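Local coordinates for GDSL-like protein (Roseburia intestinalis L1-82, PDB 6HFZ) that removes acetyl groups from acetylated mannans as a two-domain carbohydrate esterase of the SGNH-hydrolase clan, at residues T83-V88 with E115-T120; I104-V109 with V140-Y145; V109-T114 with L153-I158; V167-T172 with A203-Y208. All blocks are in the same frame, centred on the assembly; numbering follows the deposited sequence. Where two conformers were deposited one is given.

Contact 1: T83-V88 with E115-T120; sequences TSQFGV and EHFMET
Q85 and H116 illustrate how one polar bond can tie two helices laid side by side: H116 NE2 donates to Q85 OE1 at 2.8 Å with an N-H...O angle of 159°. The oxygen lies in the imidazole plane, yet the nitrogen stands above the plane of the amide, and the two flat groups are turned 62° apart. Q85 reaches this point on an extended chain whose CG is anti to the backbone N. E337 binds ND1 of H116, so both ring nitrogens are held and the ring's rotation is fixed.

The tight, buried part centres on T120. Its CG2 packs 3.8 Å from Q85 CB and lies over one face of the H116 ring, while its OG1 comes within 2.8 Å of S84 OG, a hydroxyl also bonded to D111. The partly exposed flank is looser: the F117 edge brings CE1 to 3.7 Å from T83 OG1, and H116 CD2 stands over the centre of one F117 face.

The axes of the short segments pass 9.3 Å apart, roughly parallel, with their N-to-C directions 23° apart. Helix 84-96 backs with Q85 and F86 onto strand 329-336 of the beta-rich domain, whereas helix 115-129 has helix 152-161 on another side, near M118.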
loop_
_atom_site.group_PDB
_atom_site.type_symbol
_atom_site.label_atom_id
_atom_site.label_comp_id
_atom_site.label_asym_id
_atom_site.label_seq_id
_atom_site.Cartn_x
_atom_site.Cartn_y
_atom_site.Cartn_z
ATOM N N THR A 83 1.086 -1.095 -3.837
ATOM C CA THR A 83 1.405 -2.322 -3.080
ATOM C C THR A 83 2.074 -1.973 -1.765
ATOM O O THR A 83 2.399 -0.784 -1.510
ATOM C CB THR A 83 2.363 -3.206 -3.913
ATOM O OG1 THR A 83 3.641 -2.573 -4.032
ATOM C CG2 THR A 83 1.813 -3.491 -5.293
ATOM N N SER A 84 2.432 -3.015 -0.999
ATOM C CA SER A 84 3.167 -2.866 0.238
ATOM C C SER A 84 4.586 -2.366 -0.043
ATOM O O SER A 84 5.214 -1.807 0.856
ATOM C CB SER A 84 3.198 -4.151 1.024
ATOM O OG SER A 84 3.922 -5.166 0.338
ATOM N N GLN A 85 5.088 -2.557 -1.276
ATOM C CA GLN A 85 6.437 -2.014 -1.643
ATOM C C GLN A 85 6.385 -0.472 -1.634
ATOM O O GLN A 85 7.278 0.169 -1.085
ATOM C CB GLN A 85 6.921 -2.620 -2.962
ATOM C CG GLN A 85 8.336 -2.216 -3.356
ATOM C CD GLN A 85 8.788 -3.030 -4.541
ATOM O OE1 GLN A 85 8.021 -3.802 -5.117
ATOM N NE2 GLN A 85 10.041 -2.860 -4.955
ATOM N N PHE A 86 5.324 0.126 -2.184
ATOM C CA PHE A 86 5.173 1.589 -2.035
ATOM C C PHE A 86 4.845 1.936 -0.576
ATOM O O PHE A 86 5.372 2.899 -0.013
ATOM C CB PHE A 86 4.168 2.113 -3.033
ATOM C CG PHE A 86 3.975 3.614 -3.038
ATOM C CD1 PHE A 86 5.010 4.486 -2.725
ATOM C CD2 PHE A 86 2.769 4.153 -3.430
ATOM C CE1 PHE A 86 4.829 5.863 -2.759
ATOM C CE2 PHE A 86 2.595 5.532 -3.477
ATOM C CZ PHE A 86 3.629 6.380 -3.142
ATOM N N GLY A 87 4.007 1.100 0.071
ATOM C CA GLY A 87 3.625 1.340 1.476
ATOM C C GLY A 87 4.797 1.550 2.435
ATOM O O GLY A 87 4.772 2.480 3.271
ATOM N N VAL A 88 5.791 0.685 2.376
ATOM C CA VAL A 88 6.944 0.810 3.300
ATOM C C VAL A 88 7.735 2.096 3.018
ATOM O O VAL A 88 8.211 2.744 3.984
ATOM C CB VAL A 88 7.835 -0.460 3.331
ATOM C CG1 VAL A 88 8.468 -0.688 1.986
ATOM C CG2 VAL A 88 8.874 -0.413 4.446
ATOM N N GLU A 115 7.310 -14.304 -2.934
ATOM C CA GLU A 115 8.291 -14.088 -1.872
ATOM C C GLU A 115 8.761 -12.633 -1.825
ATOM O O GLU A 115 9.029 -12.140 -0.743
ATOM C CB GLU A 115 9.463 -15.050 -2.040
ATOM C CG GLU A 115 9.027 -16.479 -1.817
ATOM C CD GLU A 115 9.516 -17.114 -0.531
ATOM O OE1 GLU A 115 9.873 -16.365 0.432
ATOM O OE2 GLU A 115 9.564 -18.367 -0.506
ATOM N N HIS A 116 8.804 -11.978 -2.988
ATOM C CA HIS A 116 9.128 -10.548 -3.103
ATOM C C HIS A 116 8.181 -9.714 -2.225
ATOM O O HIS A 116 8.646 -8.902 -1.433
ATOM C CB HIS A 116 9.064 -10.118 -4.571
ATOM C CG HIS A 116 9.173 -8.648 -4.757
ATOM N ND1 HIS A 116 10.371 -7.961 -4.615
ATOM C CD2 HIS A 116 8.227 -7.713 -5.013
ATOM C CE1 HIS A 116 10.145 -6.670 -4.778
ATOM N NE2 HIS A 116 8.846 -6.494 -5.039
ATOM N N PHE A 117 6.863 -9.898 -2.397
ATOM C CA PHE A 117 5.864 -9.181 -1.618
ATOM C C PHE A 117 5.808 -9.631 -0.155
ATOM O O PHE A 117 5.484 -8.826 0.728
ATOM C CB PHE A 117 4.521 -9.184 -2.372
ATOM C CG PHE A 117 4.545 -8.254 -3.560
ATOM C CD1 PHE A 117 4.631 -6.875 -3.393
ATOM C CD2 PHE A 117 4.497 -8.756 -4.860
ATOM C CE1 PHE A 117 4.715 -6.033 -4.491
ATOM C CE2 PHE A 117 4.537 -7.906 -5.958
ATOM C CZ PHE A 117 4.644 -6.546 -5.770
HETATM N N MSE A 118 6.135 -10.895 0.136
HETATM C CA MSE A 118 6.304 -11.295 1.529
HETATM C C MSE A 118 7.373 -10.411 2.174
HETATM O O MSE A 118 7.207 -9.949 3.310
HETATM C CB MSE A 118 6.632 -12.761 1.809
HETATM C CG MSE A 118 6.397 -13.021 3.270
HETATM SE SE MSE A 118 6.412 -14.958 3.655
HETATM C CE MSE A 118 7.791 -15.470 2.342
ATOM N N GLU A 119 8.458 -10.167 1.438
ATOM C CA GLU A 119 9.580 -9.386 1.954
ATOM C C GLU A 119 9.209 -7.903 2.117
ATOM O O GLU A 119 9.493 -7.311 3.158
ATOM C CB GLU A 119 10.800 -9.577 1.046
ATOM C CG GLU A 119 12.069 -9.003 1.650
ATOM C CD GLU A 119 13.357 -9.213 0.858
ATOM O OE1 GLU A 119 13.327 -9.869 -0.211
ATOM O OE2 GLU A 119 14.388 -8.694 1.280
ATOM N N THR A 120 8.545 -7.323 1.113
ATOM C CA THR A 120 8.132 -5.918 1.218
ATOM C C THR A 120 7.106 -5.750 2.351
ATOM O O THR A 120 7.169 -4.780 3.119
ATOM C CB THR A 120 7.677 -5.308 -0.110
ATOM O OG1 THR A 120 6.476 -5.978 -0.522
ATOM C CG2 THR A 120 8.701 -5.437 -1.219
#

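Contact 2: I104-V109 with V140-Y145; sequences IIEFSV and VHNVFY
E106 and N142 meet at about a right angle, carboxylate and amide planes 72° apart. N142 ND2 donates to E106 OE1 at 2.9 Å along an almost straight bond, and this oxygen lies in the amide plane but is approached from above the plane of the carboxylate. A bend at chi2 (-77°) turns the E106 carboxylate toward N142, and T43 holds its other oxygen, OE2. Water 1 donates to E106 OE1 and to V140 O while accepting from the backbone N of S108 and of N142. Replacing E106 by an alanine would probably leave N142 ND2 and T43 OG1 without their buried carboxylate partner and take from water 1 one of its two acceptors.

The residues belong to the beta-alpha-beta unit of strand 102-106, helix 115-129 and strand 136-141, whose parallel strands are joined here by V140 N to I105 O at 3.0 Å. Just past the end of strand 102-106, S108 OG lies 2.8 Å from ND1 of H141, the last residue of strand 136-141, hydrogen-bonded at the imidazole edge, near its plane; the same hydroxyl also bonds H155 ND1. Apolar groups flank the polar centre. I104 CG2 touches V140 CG2 at 3.7 Å, and V109 sets CB against F144 CE2 at 3.7 Å while its CG1 presses on the backbone between N142 and V143.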
loop_
_atom_site.group_PDB
_atom_site.type_symbol
_atom_site.label_atom_id
_atom_site.label_comp_id
_atom_site.label_asym_id
_atom_site.label_seq_id
_atom_site.Cartn_x
_atom_site.Cartn_y
_atom_site.Cartn_z
ATOM N N ILE A 104 -4.890 -0.339 10.301
ATOM C CA ILE A 104 -5.225 -1.461 9.389
ATOM C C ILE A 104 -4.281 -1.427 8.192
ATOM O O ILE A 104 -4.077 -0.335 7.564
ATOM C CB ILE A 104 -6.695 -1.405 8.951
ATOM C CG1 ILE A 104 -7.555 -2.053 10.040
ATOM C CG2 ILE A 104 -6.892 -2.084 7.565
ATOM C CD1 ILE A 104 -9.043 -1.871 9.882
ATOM N N ILE A 105 -3.711 -2.593 7.893
ATOM C CA ILE A 105 -2.883 -2.755 6.748
ATOM C C ILE A 105 -3.602 -3.666 5.743
ATOM O O ILE A 105 -3.974 -4.772 6.073
ATOM C CB ILE A 105 -1.507 -3.313 7.134
ATOM C CG1 ILE A 105 -0.715 -2.361 8.026
ATOM C CG2 ILE A 105 -0.732 -3.662 5.879
ATOM C CD1 ILE A 105 0.548 -2.936 8.527
ATOM N N GLU A 106 -3.775 -3.198 4.505
ATOM C CA GLU A 106 -4.689 -3.828 3.558
ATOM C C GLU A 106 -4.076 -3.810 2.154
ATOM O O GLU A 106 -4.324 -2.863 1.371
ATOM C CB GLU A 106 -6.006 -3.051 3.625
ATOM C CG GLU A 106 -7.171 -3.623 2.840
ATOM C CD GLU A 106 -7.160 -3.410 1.342
ATOM O OE1 GLU A 106 -7.034 -4.450 0.620
ATOM O OE2 GLU A 106 -7.217 -2.220 0.882
ATOM N N PHE A 107 -3.288 -4.851 1.843
ATOM C CA PHE A 107 -2.553 -4.931 0.575
ATOM C C PHE A 107 -2.699 -6.314 -0.087
ATOM O O PHE A 107 -1.996 -6.619 -1.041
ATOM C CB PHE A 107 -1.067 -4.601 0.776
ATOM C CG PHE A 107 -0.760 -3.137 0.933
ATOM C CD1 PHE A 107 -1.026 -2.239 -0.109
ATOM C CD2 PHE A 107 -0.272 -2.634 2.126
ATOM C CE1 PHE A 107 -0.707 -0.889 0.014
ATOM C CE2 PHE A 107 -0.055 -1.264 2.273
ATOM C CZ PHE A 107 -0.224 -0.407 1.210
ATOM N N SER A 108 -3.557 -7.190 0.463
ATOM C CA SER A 108 -3.612 -8.593 0.002
ATOM C C SER A 108 -4.261 -8.799 -1.379
ATOM O O SER A 108 -4.174 -9.939 -1.894
ATOM C CB SER A 108 -4.251 -9.491 1.071
ATOM O OG SER A 108 -3.585 -9.294 2.316
ATOM N N VAL A 109 -4.856 -7.761 -2.020
ATOM C CA VAL A 109 -5.250 -7.887 -3.420
ATOM C C VAL A 109 -4.527 -6.836 -4.268
ATOM O O VAL A 109 -4.972 -6.496 -5.413
ATOM C CB VAL A 109 -6.769 -7.816 -3.621
ATOM C CG1 VAL A 109 -7.457 -9.067 -3.064
ATOM C CG2 VAL A 109 -7.405 -6.563 -3.036
ATOM N N VAL A 140 -5.830 -6.777 7.199
ATOM C CA VAL A 140 -7.077 -7.102 6.546
ATOM C C VAL A 140 -6.779 -7.680 5.157
ATOM O O VAL A 140 -6.036 -7.108 4.364
ATOM C CB VAL A 140 -7.990 -5.857 6.460
ATOM C CG1 VAL A 140 -9.187 -6.087 5.550
ATOM C CG2 VAL A 140 -8.465 -5.398 7.836
ATOM N N HIS A 141 -7.361 -8.840 4.853
ATOM C CA HIS A 141 -7.136 -9.543 3.582
ATOM C C HIS A 141 -8.413 -9.535 2.731
ATOM O O HIS A 141 -9.333 -10.306 3.016
ATOM C CB HIS A 141 -6.713 -11.015 3.834
ATOM C CG HIS A 141 -5.595 -11.237 4.811
ATOM N ND1 HIS A 141 -4.313 -10.744 4.600
ATOM C CD2 HIS A 141 -5.554 -11.860 6.010
ATOM C CE1 HIS A 141 -3.541 -11.064 5.641
ATOM N NE2 HIS A 141 -4.262 -11.749 6.496
ATOM N N ASN A 142 -8.462 -8.684 1.687
ATOM C CA ASN A 142 -9.534 -8.697 0.686
ATOM C C ASN A 142 -9.284 -9.883 -0.250
ATOM O O ASN A 142 -8.322 -10.664 -0.020
ATOM C CB ASN A 142 -9.623 -7.340 -0.001
ATOM C CG ASN A 142 -10.403 -6.353 0.848
ATOM O OD1 ASN A 142 -11.560 -6.610 1.172
ATOM N ND2 ASN A 142 -9.776 -5.263 1.268
ATOM N N VAL A 143 -10.189 -10.089 -1.208
ATOM C CA VAL A 143 -10.105 -11.235 -2.095
ATOM C C VAL A 143 -10.603 -10.805 -3.487
ATOM O O VAL A 143 -11.490 -9.946 -3.601
ATOM C CB VAL A 143 -10.930 -12.397 -1.486
ATOM C CG1 VAL A 143 -12.426 -12.066 -1.518
ATOM C CG2 VAL A 143 -10.663 -13.737 -2.149
ATOM N N PHE A 144 -10.096 -11.454 -4.541
ATOM C CA PHE A 144 -10.613 -11.349 -5.883
ATOM C C PHE A 144 -11.866 -12.238 -5.984
ATOM O O PHE A 144 -11.793 -13.410 -5.643
ATOM C CB PHE A 144 -9.548 -11.822 -6.875
ATOM C CG PHE A 144 -8.507 -10.793 -7.206
ATOM C CD1 PHE A 144 -8.737 -9.895 -8.236
ATOM C CD2 PHE A 144 -7.341 -10.695 -6.471
ATOM C CE1 PHE A 144 -7.782 -8.954 -8.571
ATOM C CE2 PHE A 144 -6.395 -9.733 -6.796
ATOM C CZ PHE A 144 -6.625 -8.867 -7.834
ATOM N N TYR A 145 -12.992 -11.699 -6.488
ATOM C CA TYR A 145 -14.262 -12.464 -6.527
ATOM C C TYR A 145 -14.418 -13.281 -7.825
ATOM O O TYR A 145 -15.373 -14.093 -7.939
ATOM C CB TYR A 145 -15.448 -11.548 -6.225
ATOM C CG TYR A 145 -15.439 -11.041 -4.813
ATOM C CD1 TYR A 145 -15.778 -11.870 -3.765
ATOM C CD2 TYR A 145 -14.928 -9.787 -4.501
ATOM C CE1 TYR A 145 -15.719 -11.442 -2.442
ATOM C CE2 TYR A 145 -14.824 -9.363 -3.189
ATOM C CZ TYR A 145 -15.217 -10.193 -2.151
ATOM O OH TYR A 145 -15.122 -9.779 -0.837
HETATM O O HOH W 1 -6.183 -6.813 1.600
HETATM O O HOH W 2 -3.096 -6.994 3.953
#

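Contact 3: V109-T114 with L153-I158; sequences VNDDST and LMHGRI. With ACT (acetate ion), chain E.
S113, at the centre of an inverse gamma turn in the irregular segment 109-114, brings its CA to 5.9 Å from that of M154 on helix 152-161. The polar link across the contact is made by D111. H155 NE2 donates to D111 OD2 at 2.8 Å, though the bond is bent, with an N-H...O angle of 141°. The oxygen sits near the imidazole plane, but the nitrogen comes from above the carboxylate, the two planes being 75° apart. The same OD2 takes a second bond from S84, so one carboxylate oxygen serves two partners. H155 is itself positioned by S108 at ND1 and by a stack against Y121, an arrangement that fixes the ring at both nitrogens.

M154, a selenomethionine, lies against the other end of the loop. CG, anti to the carbonyl carbon (chi1 -56°), lies 3.4 Å from T114 O, and the bend at chi2 keeps SE close to the same carbonyl, while S113 OG touches CG at 3.6 Å. T114 is the N-cap residue of helix 115-129.

On the far side of the loop N110 ND2 donates to acetate OXT at 2.7 Å. The same acetate, which probably comes from the crystallisation liquor, is also hydrogen-bonded by S41 N, G81 N and H193 NE2. Backbone nitrogens of a serine and a glycine together with an asparagine amide are what the oxyanion hole of SGNH hydrolases uses, and the arrangement is consistent with such a site here.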
loop_
_atom_site.group_PDB
_atom_site.type_symbol
_atom_site.label_atom_id
_atom_site.label_comp_id
_atom_site.label_asym_id
_atom_site.label_seq_id
_atom_site.Cartn_x
_atom_site.Cartn_y
_atom_site.Cartn_z
ATOM N N VAL A 109 -4.856 -7.761 -2.020
ATOM C CA VAL A 109 -5.250 -7.887 -3.420
ATOM C C VAL A 109 -4.527 -6.836 -4.268
ATOM O O VAL A 109 -4.972 -6.496 -5.413
ATOM C CB VAL A 109 -6.769 -7.816 -3.621
ATOM C CG1 VAL A 109 -7.457 -9.067 -3.064
ATOM C CG2 VAL A 109 -7.405 -6.563 -3.036
ATOM N N ASN A 110 -3.419 -6.317 -3.757
ATOM C CA ASN A 110 -2.543 -5.434 -4.515
ATOM C C ASN A 110 -1.200 -6.136 -4.743
ATOM O O ASN A 110 -0.756 -6.314 -5.888
ATOM C CB ASN A 110 -2.316 -4.100 -3.797
ATOM C CG ASN A 110 -3.528 -3.200 -3.847
ATOM O OD1 ASN A 110 -4.300 -3.142 -2.886
ATOM N ND2 ASN A 110 -3.758 -2.581 -5.005
ATOM N N ASP A 111 -0.590 -6.575 -3.644
ATOM C CA ASP A 111 0.598 -7.424 -3.657
ATOM C C ASP A 111 0.259 -8.697 -4.440
ATOM O O ASP A 111 -0.825 -9.236 -4.280
ATOM C CB ASP A 111 1.040 -7.847 -2.256
ATOM C CG ASP A 111 1.616 -6.719 -1.417
ATOM O OD1 ASP A 111 1.396 -5.521 -1.798
ATOM O OD2 ASP A 111 2.280 -7.027 -0.413
ATOM N N ASP A 112 1.201 -9.183 -5.263
ATOM C CA ASP A 112 1.132 -10.563 -5.796
ATOM C C ASP A 112 1.561 -11.527 -4.681
ATOM O O ASP A 112 2.237 -11.116 -3.723
ATOM C CB ASP A 112 2.037 -10.751 -7.018
ATOM C CG ASP A 112 1.636 -9.930 -8.241
ATOM O OD1 ASP A 112 0.420 -9.762 -8.460
ATOM O OD2 ASP A 112 2.561 -9.480 -8.965
ATOM N N SER A 113 1.105 -12.794 -4.752
ATOM C CA SER A 113 1.398 -13.766 -3.685
ATOM C C SER A 113 2.765 -14.412 -3.924
ATOM O O SER A 113 2.868 -15.583 -4.348
ATOM C CB SER A 113 0.307 -14.823 -3.546
ATOM O OG SER A 113 0.338 -15.388 -2.226
ATOM N N THR A 114 3.832 -13.641 -3.657
ATOM C CA THR A 114 5.174 -14.027 -4.038
ATOM C C THR A 114 6.102 -13.717 -2.891
ATOM O O THR A 114 5.788 -12.881 -2.056
ATOM C CB THR A 114 5.665 -13.313 -5.315
ATOM O OG1 THR A 114 5.748 -11.905 -5.058
ATOM C CG2 THR A 114 4.821 -13.640 -6.530
ATOM N N LEU A 153 -1.554 -15.950 1.598
ATOM C CA LEU A 153 -0.601 -16.994 1.945
ATOM C C LEU A 153 0.688 -16.323 2.445
ATOM O O LEU A 153 1.281 -16.740 3.433
ATOM C CB LEU A 153 -0.278 -17.870 0.744
ATOM C CG LEU A 153 0.716 -18.988 1.039
ATOM C CD1 LEU A 153 0.094 -20.055 1.922
ATOM C CD2 LEU A 153 1.260 -19.602 -0.230
HETATM N N MSE A 154 1.133 -15.306 1.709
HETATM C CA MSE A 154 2.347 -14.576 2.069
HETATM C C MSE A 154 2.115 -13.696 3.285
HETATM O O MSE A 154 2.902 -13.686 4.238
HETATM C CB MSE A 154 2.934 -13.725 0.918
HETATM C CG MSE A 154 3.257 -14.459 -0.351
HETATM SE SE MSE A 154 4.705 -15.775 -0.070
HETATM C CE MSE A 154 3.447 -17.285 -0.054
ATOM N N HIS A 155 1.031 -12.919 3.252
ATOM C CA HIS A 155 0.770 -11.959 4.306
ATOM C C HIS A 155 0.503 -12.640 5.659
ATOM O O HIS A 155 0.855 -12.107 6.740
ATOM C CB HIS A 155 -0.328 -11.014 3.872
ATOM C CG HIS A 155 0.073 -10.176 2.703
ATOM N ND1 HIS A 155 -0.854 -9.432 1.986
ATOM C CD2 HIS A 155 1.283 -9.919 2.162
ATOM C CE1 HIS A 155 -0.199 -8.788 1.019
ATOM N NE2 HIS A 155 1.111 -9.028 1.131
ATOM N N GLY A 156 -0.173 -13.782 5.602
ATOM C CA GLY A 156 -0.519 -14.554 6.787
ATOM C C GLY A 156 0.705 -15.108 7.502
ATOM O O GLY A 156 0.672 -15.283 8.737
ATOM N N ARG A 157 1.744 -15.450 6.748
ATOM C CA ARG A 157 3.008 -15.916 7.334
ATOM C C ARG A 157 3.606 -14.808 8.181
ATOM O O ARG A 157 4.183 -15.079 9.258
ATOM C CB ARG A 157 4.013 -16.352 6.276
ATOM C CG ARG A 157 3.594 -17.616 5.548
ATOM C CD ARG A 157 4.475 -17.885 4.337
ATOM N NE ARG A 157 4.254 -19.228 3.811
ATOM C CZ ARG A 157 4.512 -19.617 2.561
ATOM N NH1 ARG A 157 5.189 -18.833 1.739
ATOM N NH2 ARG A 157 4.045 -20.781 2.128
ATOM N N ILE A 158 3.468 -13.563 7.713
ATOM C CA ILE A 158 3.911 -12.398 8.492
ATOM C C ILE A 158 3.000 -12.173 9.695
ATOM O O ILE A 158 3.495 -11.869 10.793
ATOM C CB ILE A 158 4.016 -11.135 7.605
ATOM C CG1 ILE A 158 4.999 -11.359 6.460
ATOM C CG2 ILE A 158 4.349 -9.905 8.437
ATOM C CD1 ILE A 158 6.354 -11.966 6.868
HETATM C C ACT E . -6.625 -1.582 -6.172
HETATM O O ACT E . -7.098 -1.348 -7.327
HETATM O OXT ACT E . -5.770 -0.871 -5.635
HETATM C CH3 ACT E . -7.073 -2.765 -5.375
#

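Contact 4: V167-T172 with A203-Y208; sequences VSMQST and ASVITY
T172 OG1, which packs against V205, donates to S168 O at 2.9 Å, lying in the carbonyl plane and on a lone pair. The bond closes the loop that leaves strand 166-168, and S168 begins that loop with an ST turn: its OG accepts from Q170 N at 3.0 Å and is bonded to Q152 as well. Helix 196-215 packs here against strand 166-168 and the loop after it, the strand being part of the mixed sheet in the alpha/beta fold of the SGNH hydrolases.

Between the two segments the packing is mainly apolar. T172 and V205 reach toward each other tip to tip, OG1 lying 3.8 Å from V205 CG2. With chi1 at 49°, OG1 sits between the backbone N and the carbonyl carbon, a position from which one oxygen can both bond S168 O and touch the valine. A valine in place of T172 would probably leave S168 O without this donor and set the loop end free to shift against V205.

M169, a selenomethionine, runs past V205 in the opposite direction. Bends at chi2 and chi3 fold its end back toward the helix, so that SE meets V205 CB and CE meets V205 CG1, each at 3.8 Å. V205 CG2 thus meets both the selenium of M169 and the hydroxyl of T172, while I206 also packs on the sheet, touching V140 and L138. There V167 crosses it at about a right angle, its CG2 3.8 Å from I206 CG1.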
loop_
_atom_site.group_PDB
_atom_site.type_symbol
_atom_site.label_atom_id
_atom_site.label_comp_id
_atom_site.label_asym_id
_atom_site.label_seq_id
_atom_site.Cartn_x
_atom_site.Cartn_y
_atom_site.Cartn_z
ATOM N N VAL A 167 -7.922 -10.435 9.711
ATOM C CA VAL A 167 -9.213 -10.873 9.262
ATOM C C VAL A 167 -9.226 -10.993 7.734
ATOM O O VAL A 167 -8.516 -10.221 7.027
ATOM C CB VAL A 167 -10.346 -9.972 9.785
ATOM C CG1 VAL A 167 -10.452 -10.052 11.303
ATOM C CG2 VAL A 167 -10.219 -8.533 9.331
ATOM N N SER A 168 -10.106 -11.871 7.230
ATOM C CA SER A 168 -10.103 -12.257 5.811
ATOM C C SER A 168 -11.494 -12.287 5.202
ATOM O O SER A 168 -12.407 -12.856 5.784
ATOM C CB SER A 168 -9.427 -13.588 5.634
ATOM O OG SER A 168 -9.515 -14.034 4.293
HETATM N N MSE A 169 -11.605 -11.769 3.961
HETATM C CA MSE A 169 -12.800 -11.908 3.129
HETATM C C MSE A 169 -12.777 -13.193 2.302
HETATM O O MSE A 169 -13.811 -13.643 1.799
HETATM C CB MSE A 169 -12.977 -10.696 2.205
HETATM C CG MSE A 169 -12.728 -9.366 2.938
HETATM SE SE MSE A 169 -13.883 -9.199 4.533
HETATM C CE MSE A 169 -12.488 -8.571 5.734
ATOM N N GLN A 170 -11.594 -13.803 2.178
ATOM C CA GLN A 170 -11.437 -15.017 1.374
ATOM C C GLN A 170 -12.202 -16.191 2.001
ATOM O O GLN A 170 -12.647 -17.088 1.272
ATOM C CB GLN A 170 -9.950 -15.334 1.222
ATOM C CG GLN A 170 -9.565 -16.445 0.258
ATOM C CD GLN A 170 -8.074 -16.630 0.077
ATOM O OE1 GLN A 170 -7.364 -16.897 1.044
ATOM N NE2 GLN A 170 -7.578 -16.587 -1.164
ATOM N N SER A 171 -12.273 -16.203 3.323
ATOM C CA SER A 171 -12.929 -17.255 4.138
ATOM C C SER A 171 -14.304 -16.848 4.690
ATOM O O SER A 171 -14.897 -17.624 5.501
ATOM C CB SER A 171 -11.993 -17.664 5.234
ATOM O OG SER A 171 -11.559 -16.533 5.953
ATOM N N THR A 172 -14.857 -15.695 4.257
ATOM C CA THR A 172 -16.163 -15.234 4.721
ATOM C C THR A 172 -17.093 -14.838 3.560
ATOM O O THR A 172 -18.147 -15.472 3.399
ATOM C CB THR A 172 -16.025 -14.044 5.658
ATOM O OG1 THR A 172 -15.154 -13.094 5.026
ATOM C CG2 THR A 172 -15.517 -14.446 7.016
ATOM N N ALA A 203 -16.645 -4.272 6.151
ATOM C CA ALA A 203 -16.606 -3.639 7.439
ATOM C C ALA A 203 -17.241 -4.570 8.467
ATOM O O ALA A 203 -16.820 -4.586 9.572
ATOM C CB ALA A 203 -17.298 -2.302 7.383
ATOM N N SER A 204 -18.342 -5.241 8.104
ATOM C CA SER A 204 -19.046 -6.095 9.081
ATOM C C SER A 204 -18.117 -7.218 9.566
ATOM O O SER A 204 -18.179 -7.614 10.719
ATOM C CB SER A 204 -20.343 -6.656 8.513
ATOM O OG SER A 204 -20.077 -7.669 7.550
ATOM N N VAL A 205 -17.240 -7.719 8.678
ATOM C CA VAL A 205 -16.339 -8.792 9.064
ATOM C C VAL A 205 -15.334 -8.228 10.084
ATOM O O VAL A 205 -15.010 -8.879 11.062
ATOM C CB VAL A 205 -15.662 -9.453 7.845
ATOM C CG1 VAL A 205 -14.568 -10.394 8.288
ATOM C CG2 VAL A 205 -16.657 -10.152 6.904
ATOM N N ILE A 206 -14.853 -7.005 9.835
ATOM C CA ILE A 206 -13.858 -6.405 10.674
ATOM C C ILE A 206 -14.488 -6.080 12.036
ATOM O O ILE A 206 -13.886 -6.355 13.078
ATOM C CB ILE A 206 -13.271 -5.153 10.016
ATOM C CG1 ILE A 206 -12.498 -5.510 8.741
ATOM C CG2 ILE A 206 -12.402 -4.418 11.020
ATOM C CD1 ILE A 206 -12.256 -4.330 7.793
ATOM N N THR A 207 -15.680 -5.492 12.024
ATOM C CA THR A 207 -16.318 -5.033 13.295
ATOM C C THR A 207 -16.745 -6.253 14.151
ATOM O O THR A 207 -16.749 -6.164 15.375
ATOM C CB THR A 207 -17.403 -3.983 13.048
ATOM O OG1 THR A 207 -18.460 -4.553 12.288
ATOM C CG2 THR A 207 -16.919 -2.747 12.320
ATOM N N TYR A 208 -17.127 -7.380 13.522
ATOM C CA TYR A 208 -17.381 -8.627 14.240
ATOM C C TYR A 208 -16.209 -8.947 15.179
ATOM O O TYR A 208 -16.370 -9.243 16.389
ATOM C CB TYR A 208 -17.582 -9.790 13.268
ATOM C CG TYR A 208 -17.768 -11.094 13.984
ATOM C CD1 TYR A 208 -19.037 -11.441 14.418
ATOM C CD2 TYR A 208 -16.725 -11.968 14.243
ATOM C CE1 TYR A 208 -19.259 -12.618 15.105
ATOM C CE2 TYR A 208 -16.937 -13.159 14.927
ATOM C CZ TYR A 208 -18.210 -13.464 15.373
ATOM O OH TYR A 208 -18.512 -14.606 16.045
#

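How the contacts relate
Read from the N terminus, the chain opens contacts 1, 2 and 3 in turn before any of them closes. Segment 83-88 starts helix 84-96; strand 102-106 and the loop after it then supply the first halves of contacts 2 and 3, which share V109. Segment 115-120 closes contact 1, 140-145 contact 2 and 153-158 contact 3, so the three cross one another rather than nest. Contact 4 follows in series. Hydroxyl bonds S84 to D111 and S108 to H155 join contact 1 to 3 and contact 2 to 3, while backbone bonds between strands 136-141 and 166-168 link contacts 2 and 4. Contact 1 joins two helices, contact 2 neighbouring strands, contact 3 a loop to a helix, and contact 4 a helix to strand 166-168.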